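Side-chain contacts in imelysin (Bacteroides ovatus ATCC 8483, PDB 3OYV), which belongs to the imelysin-like proteins implicated in bacterial iron uptake and probably acts at the outer membrane: residues N127-Y130 and S131-N134; A287-F290 and G291-E295; N310-V313 and Q314-S318. All blocks are in the same frame, centred on the assembly; numbering follows the deposited sequence. Where two conformers were deposited one is given.

The three contacts are local ones in a mostly helical chain, and they follow one another in sequence. Interaction 1 lies on helix 121-137, and interaction 2 in the loop between helices 265-283 and 298-303. Their centres are about 15 Å apart and they touch: Ser131 OG lies 2.9 Å from Ala287 N, a probable hydrogen bond, and Phe288 packs beside the same serine. Helix 121-137, in the first half of the chain, is thus joined to a much later loop. Interaction 3, on helix 309-316, stands apart, its centre about 35 Å from that of interaction 1 and about 31 Å from that of interaction 2. It belongs to a more peripheral part of the protein.

Interaction 1: residues N127-Y130 and S131-N134; sequences NNIY and SIRN
Tyr130 and Arg133 stack one turn apart on the alpha-helix 121-137, an i to i+3 cation-pi arrangement. The guanidinium lies nearly flat on the ring, with planes at 25° and centres 4.7 Å apart. The overlap is offset: CD1 of Tyr130 lies over one face of the guanidinium, off toward its rim, and is 3.9 Å from NH1 of Arg133. The arginine chain leaves with CG anti to the backbone N (chi1 -176°) and then bends at chi3 (60°), which brings the flat group back alongside the tyrosine.

Both residues are partly exposed, and this is the looser side of the helix. The other side is buried and more closely surrounded. Ile129 and Ile132 lie side by side there, pointing the same way, with their CD1 atoms 4.2 Å apart. Ile132 also meets Ile85 of helix 71-102 and Leu201 of helix 189-214. The buried polar groups have partners: Ser131 OG bonds to Lys284 O, and Asn128 OD1 takes a bond from Lys93 NZ.

Along the backbone, Arg133 N bonds to Ile129 O at 3.1 Å, and Asn134 N to Tyr130 O at 2.8 Å. The asparagine also fixes the rotation of the guanidinium, because Arg133 grips it side-on. An alanine in place of Arg133 would remove the stacked group and would probably leave the Asn134 amide freer to turn. Both arginine donors reach one atom nearly in the guanidinium plane: NE lies 3.1 Å and NH2 2.9 Å from Asn134 OD1.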
loop_
_atom_site.group_PDB
_atom_site.type_symbol
_atom_site.label_atom_id
_atom_site.label_comp_id
_atom_site.label_asym_id
_atom_site.label_seq_id
_atom_site.Cartn_x
_atom_site.Cartn_y
_atom_site.Cartn_z
ATOM N N ASN A 127 -0.912 -2.982 -8.337
ATOM C CA ASN A 127 0.182 -2.098 -7.898
ATOM C C ASN A 127 1.066 -2.742 -6.861
ATOM O O ASN A 127 2.276 -2.547 -6.862
ATOM C CB ASN A 127 -0.377 -0.773 -7.369
ATOM C CG ASN A 127 -0.791 0.175 -8.470
ATOM O OD1 ASN A 127 -0.378 0.037 -9.625
ATOM N ND2 ASN A 127 -1.634 1.150 -8.124
ATOM N N ASN A 128 0.476 -3.549 -5.983
ATOM C CA ASN A 128 1.271 -4.290 -5.023
ATOM C C ASN A 128 2.265 -5.238 -5.739
ATOM O O ASN A 128 3.408 -5.407 -5.323
ATOM C CB ASN A 128 0.420 -5.138 -4.065
ATOM C CG ASN A 128 -0.556 -4.345 -3.170
ATOM O OD1 ASN A 128 -1.518 -4.952 -2.700
ATOM N ND2 ASN A 128 -0.336 -3.048 -2.935
ATOM N N ILE A 129 1.805 -5.864 -6.814
ATOM C CA ILE A 129 2.694 -6.736 -7.596
ATOM C C ILE A 129 3.767 -5.893 -8.318
ATOM O O ILE A 129 4.928 -6.295 -8.400
ATOM C CB ILE A 129 1.914 -7.637 -8.568
ATOM C CG1 ILE A 129 0.906 -8.531 -7.817
ATOM C CG2 ILE A 129 2.888 -8.464 -9.400
ATOM C CD1 ILE A 129 1.468 -9.367 -6.716
ATOM N N TYR A 130 3.386 -4.715 -8.818
ATOM C CA TYR A 130 4.384 -3.829 -9.403
ATOM C C TYR A 130 5.421 -3.362 -8.404
ATOM O O TYR A 130 6.533 -3.069 -8.803
ATOM C CB TYR A 130 3.730 -2.643 -10.106
ATOM C CG TYR A 130 3.005 -3.023 -11.371
ATOM C CD1 TYR A 130 3.517 -4.005 -12.210
ATOM C CD2 TYR A 130 1.820 -2.399 -11.739
ATOM C CE1 TYR A 130 2.869 -4.364 -13.376
ATOM C CE2 TYR A 130 1.161 -2.751 -12.922
ATOM C CZ TYR A 130 1.705 -3.730 -13.716
ATOM O OH TYR A 130 1.061 -4.086 -14.882
ATOM N N SER A 131 5.083 -3.341 -7.119
ATOM C CA SER A 131 6.092 -3.094 -6.087
ATOM C C SER A 131 7.209 -4.145 -6.128
ATOM O O SER A 131 8.412 -3.819 -6.042
ATOM C CB SER A 131 5.457 -3.029 -4.702
ATOM O OG SER A 131 6.387 -2.562 -3.727
ATOM N N ILE A 132 6.809 -5.397 -6.320
ATOM C CA ILE A 132 7.784 -6.479 -6.469
ATOM C C ILE A 132 8.628 -6.270 -7.747
ATOM O O ILE A 132 9.866 -6.406 -7.718
ATOM C CB ILE A 132 7.091 -7.864 -6.550
ATOM C CG1 ILE A 132 6.302 -8.134 -5.275
ATOM C CG2 ILE A 132 8.121 -8.961 -6.838
ATOM C CD1 ILE A 132 5.434 -9.419 -5.376
ATOM N N ARG A 133 7.966 -5.951 -8.852
ATOM C CA ARG A 133 8.679 -5.629 -10.073
ATOM C C ARG A 133 9.729 -4.554 -9.830
ATOM O O ARG A 133 10.884 -4.709 -10.217
ATOM C CB ARG A 133 7.708 -5.170 -11.140
ATOM C CG ARG A 133 8.391 -4.908 -12.475
ATOM C CD ARG A 133 7.586 -3.962 -13.316
ATOM N NE ARG A 133 7.393 -2.664 -12.668
ATOM C CZ ARG A 133 6.661 -1.694 -13.171
ATOM N NH1 ARG A 133 6.045 -1.867 -14.351
ATOM N NH2 ARG A 133 6.522 -0.546 -12.517
ATOM N N ASN A 134 9.321 -3.456 -9.203
ATOM C CA ASN A 134 10.254 -2.364 -8.939
ATOM C C ASN A 134 11.441 -2.809 -8.115
ATOM O O ASN A 134 12.586 -2.460 -8.416
ATOM C CB ASN A 134 9.540 -1.203 -8.269
ATOM C CG ASN A 134 8.526 -0.521 -9.173
ATOM O OD1 ASN A 134 8.412 -0.837 -10.375
ATOM N ND2 ASN A 134 7.775 0.421 -8.613
#

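Interaction 2: residues A287-F290 and G291-E295; sequences AFLF and GPVDE
Leu289 and Val293 cross at a slant within the loop that leads from helix 265-283 to helix 298-303. Their methyl groups meet, Leu289 CD2 lying 3.9 Å from Val293 CG1. The same CG1 also reaches the backbone, 3.6 Å from Leu289 CA. It can do so because it stands between its own backbone N and carbonyl carbon (chi1 75°), turned to the preceding chain.

Leu289 is the centre of an inverse gamma turn, with a weak bond from Phe290 N to Phe288 O. Asp294 approaches from the other segment through its methylene: CB is 3.6 Å from Leu289 O. That carbonyl also accepts a bond from Lys81 NZ.

The side chain of Phe290 sets out away from 291-295, yet its ring still passes Gly291 N. This ring also meets Phe60, while that of Phe288 stands edge-to-face with Tyr242. Pro292 packs on Leu42 and Trp46 of helix 21-47. The chain turns at Gly291, whose positive phi (70°) favours glycine. A short 3-10 turn follows, with Asp294 N bonded to Gly291 O at 2.8 Å.

No direct hydrogen bond joins 287-290 to 291-295. One water bridges them instead, donating to Phe290 O at 2.7 Å and accepting from Val293 N at 3.0 Å. The contact is therefore largely van der Waals, with side-chain carbons against backbone and one apolar pair, while the water serves a backbone carbonyl and a backbone N-H across it.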
loop_
_atom_site.group_PDB
_atom_site.type_symbol
_atom_site.label_atom_id
_atom_site.label_comp_id
_atom_site.label_asym_id
_atom_site.label_seq_id
_atom_site.Cartn_x
_atom_site.Cartn_y
_atom_site.Cartn_z
ATOM N N ALA A 287 5.812 -4.029 -1.342
ATOM C CA ALA A 287 6.878 -5.038 -1.331
ATOM C C ALA A 287 8.016 -4.705 -0.371
ATOM O O ALA A 287 8.909 -5.523 -0.188
ATOM C CB ALA A 287 7.426 -5.300 -2.751
ATOM N N PHE A 288 7.995 -3.513 0.249
ATOM C CA PHE A 288 8.998 -3.127 1.217
ATOM C C PHE A 288 8.365 -2.653 2.516
ATOM O O PHE A 288 8.685 -1.570 3.027
ATOM C CB PHE A 288 10.080 -2.161 0.683
ATOM C CG PHE A 288 9.612 -1.086 -0.265
ATOM C CD1 PHE A 288 9.505 -1.336 -1.614
ATOM C CD2 PHE A 288 9.450 0.222 0.169
ATOM C CE1 PHE A 288 9.189 -0.332 -2.524
ATOM C CE2 PHE A 288 9.134 1.233 -0.704
ATOM C CZ PHE A 288 9.007 0.978 -2.069
ATOM N N LEU A 289 7.488 -3.490 3.077
ATOM C CA LEU A 289 6.897 -3.226 4.393
ATOM C C LEU A 289 7.845 -3.706 5.496
ATOM O O LEU A 289 7.572 -4.673 6.223
ATOM C CB LEU A 289 5.513 -3.861 4.502
ATOM C CG LEU A 289 4.421 -3.305 3.580
ATOM C CD1 LEU A 289 3.176 -4.212 3.522
ATOM C CD2 LEU A 289 4.023 -1.873 3.998
ATOM N N PHE A 290 8.995 -3.041 5.582
ATOM C CA PHE A 290 9.976 -3.281 6.615
ATOM C C PHE A 290 10.617 -1.977 7.023
ATOM O O PHE A 290 10.434 -0.956 6.373
ATOM C CB PHE A 290 11.056 -4.300 6.174
ATOM C CG PHE A 290 12.028 -3.783 5.148
ATOM C CD1 PHE A 290 11.770 -3.930 3.786
ATOM C CD2 PHE A 290 13.211 -3.215 5.540
ATOM C CE1 PHE A 290 12.707 -3.485 2.857
ATOM C CE2 PHE A 290 14.131 -2.749 4.625
ATOM C CZ PHE A 290 13.889 -2.900 3.292
ATOM N N GLY A 291 11.353 -1.996 8.127
ATOM C CA GLY A 291 11.957 -0.787 8.638
ATOM C C GLY A 291 10.881 0.134 9.174
ATOM O O GLY A 291 9.886 -0.336 9.740
ATOM N N PRO A 292 11.060 1.446 9.002
ATOM C CA PRO A 292 10.125 2.416 9.588
ATOM C C PRO A 292 8.649 2.130 9.440
ATOM O O PRO A 292 7.898 2.231 10.417
ATOM C CB PRO A 292 10.536 3.720 8.913
ATOM C CG PRO A 292 12.016 3.579 8.742
ATOM C CD PRO A 292 12.233 2.110 8.402
ATOM N N VAL A 293 8.203 1.741 8.259
ATOM C CA VAL A 293 6.756 1.552 8.066
ATOM C C VAL A 293 6.235 0.358 8.889
ATOM O O VAL A 293 5.051 0.288 9.183
ATOM C CB VAL A 293 6.388 1.373 6.568
ATOM C CG1 VAL A 293 6.803 -0.045 6.083
ATOM C CG2 VAL A 293 4.894 1.658 6.309
ATOM N N ASP A 294 7.133 -0.563 9.255
ATOM C CA ASP A 294 6.775 -1.783 9.976
ATOM C C ASP A 294 7.083 -1.660 11.462
ATOM O O ASP A 294 7.205 -2.685 12.153
ATOM C CB ASP A 294 7.562 -2.953 9.361
ATOM C CG ASP A 294 7.135 -4.323 9.854
ATOM O OD1 ASP A 294 5.909 -4.577 9.946
ATOM O OD2 ASP A 294 8.061 -5.164 10.068
ATOM N N GLU A 295 7.225 -0.422 11.952
ATOM C CA GLU A 295 7.522 -0.118 13.357
ATOM C C GLU A 295 6.484 0.842 13.919
ATOM O O GLU A 295 5.871 1.648 13.192
ATOM C CB GLU A 295 8.913 0.493 13.464
ATOM C CG GLU A 295 10.034 -0.479 13.031
ATOM C CD GLU A 295 11.432 0.114 12.890
ATOM O OE1 GLU A 295 11.675 1.306 13.184
ATOM O OE2 GLU A 295 12.330 -0.665 12.473
HETATM O O HOH W 1 9.691 1.540 5.634
#

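Interaction 3: residues N310-V313 and Q314-S318; sequences NAIV and QILNS
Four successive i to i+4 backbone bonds carry helix 309-316 through this contact, from Gln314 N to Asn310 O (2.9 Å) up to Asn317 N to Val313 O (3.0 Å). On the buried side Ile312 and Leu316 lie alongside each other, with Ile312 CG2 4.1 Å from Leu316 CD1. Both pack on helix 343-351, and Leu316 also meets Trp24 of helix 21-47.

Val313 and Asn317 run the same way on another side, where Val313 CG1 comes 3.6 Å from Asn317 ND2. The outer side is looser. Asn310 and Gln314 each have two conformers, so the meeting of their side chains is less certain. In one of them the amide groups are turned at 71° to each other, and Gln314 runs extended beyond CG. A water donates to Ala311 O at 2.9 Å and, in this conformer, only weakly to Gln314 OE1.

At the end of the helix, Ile315 O accepts from both Ser318 N and Ser318 OG, the hydroxyl at 2.8 Å. The Ser318 side chain also caps Trp321 N. Ser318 thus bonds back to the end of helix 309-316 and serves as the N-cap of helix 319-323.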
loop_
_atom_site.group_PDB
_atom_site.type_symbol
_atom_site.label_atom_id
_atom_site.label_comp_id
_atom_site.label_asym_id
_atom_site.label_seq_id
_atom_site.Cartn_x
_atom_site.Cartn_y
_atom_site.Cartn_z
ATOM N N ASN A 310 -19.062 0.899 11.665
ATOM C CA ASN A 310 -20.104 1.460 12.508
ATOM C C ASN A 310 -19.554 2.593 13.398
ATOM O O ASN A 310 -20.274 3.587 13.629
ATOM C CB ASN A 310 -20.807 0.395 13.335
ATOM C CG ASN A 310 -21.801 0.994 14.307
ATOM O OD1 ASN A 310 -21.543 1.057 15.493
ATOM N ND2 ASN A 310 -22.897 1.506 13.786
ATOM N N ALA A 311 -18.304 2.491 13.851
ATOM C CA ALA A 311 -17.677 3.577 14.600
ATOM C C ALA A 311 -17.513 4.840 13.767
ATOM O O ALA A 311 -17.671 5.956 14.291
ATOM C CB ALA A 311 -16.338 3.163 15.186
ATOM N N ILE A 312 -17.224 4.672 12.472
ATOM C CA ILE A 312 -17.149 5.849 11.585
ATOM C C ILE A 312 -18.508 6.522 11.474
ATOM O O ILE A 312 -18.601 7.739 11.556
ATOM C CB ILE A 312 -16.574 5.490 10.198
ATOM C CG1 ILE A 312 -15.150 4.930 10.320
ATOM C CG2 ILE A 312 -16.557 6.708 9.297
ATOM C CD1 ILE A 312 -14.631 4.208 9.047
ATOM N N VAL A 313 -19.564 5.743 11.277
ATOM C CA VAL A 313 -20.911 6.292 11.217
ATOM C C VAL A 313 -21.275 7.026 12.522
ATOM O O VAL A 313 -21.838 8.121 12.472
ATOM C CB VAL A 313 -21.934 5.194 10.860
ATOM C CG1 VAL A 313 -23.393 5.693 11.013
ATOM C CG2 VAL A 313 -21.670 4.669 9.431
ATOM N N GLN A 314 -20.911 6.457 13.671
ATOM C CA GLN A 314 -21.163 7.117 14.966
ATOM C C GLN A 314 -20.419 8.454 15.046
ATOM O O GLN A 314 -20.979 9.468 15.489
ATOM C CB GLN A 314 -20.769 6.209 16.128
ATOM C CG GLN A 314 -21.666 4.997 16.324
ATOM C CD GLN A 314 -21.165 4.063 17.413
ATOM O OE1 GLN A 314 -20.016 4.158 17.863
ATOM N NE2 GLN A 314 -22.024 3.143 17.837
ATOM N N ILE A 315 -19.171 8.480 14.595
ATOM C CA ILE A 315 -18.398 9.742 14.494
ATOM C C ILE A 315 -19.122 10.775 13.620
ATOM O O ILE A 315 -19.262 11.958 13.985
ATOM C CB ILE A 315 -16.961 9.446 13.967
ATOM C CG1 ILE A 315 -16.137 8.825 15.104
ATOM C CG2 ILE A 315 -16.299 10.729 13.399
ATOM C CD1 ILE A 315 -14.869 8.065 14.652
ATOM N N LEU A 316 -19.607 10.334 12.456
ATOM C CA LEU A 316 -20.241 11.247 11.528
ATOM C C LEU A 316 -21.549 11.797 12.074
ATOM O O LEU A 316 -21.943 12.907 11.720
ATOM C CB LEU A 316 -20.453 10.575 10.173
ATOM C CG LEU A 316 -19.154 10.255 9.420
ATOM C CD1 LEU A 316 -19.486 9.342 8.186
ATOM C CD2 LEU A 316 -18.444 11.539 8.987
ATOM N N ASN A 317 -22.223 11.018 12.910
ATOM C CA ASN A 317 -23.451 11.446 13.573
ATOM C C ASN A 317 -23.251 12.154 14.903
ATOM O O ASN A 317 -24.233 12.593 15.525
ATOM C CB ASN A 317 -24.397 10.244 13.727
ATOM C CG ASN A 317 -25.033 9.858 12.433
ATOM O OD1 ASN A 317 -25.403 10.709 11.623
ATOM N ND2 ASN A 317 -25.163 8.556 12.209
ATOM N N SER A 318 -22.005 12.308 15.323
ATOM C CA SER A 318 -21.731 12.867 16.642
ATOM C C SER A 318 -21.762 14.387 16.657
ATOM O O SER A 318 -21.294 15.065 15.727
ATOM C CB SER A 318 -20.385 12.400 17.197
ATOM O OG SER A 318 -19.300 13.009 16.537
HETATM O O HOH W 2 -17.234 6.100 17.136
#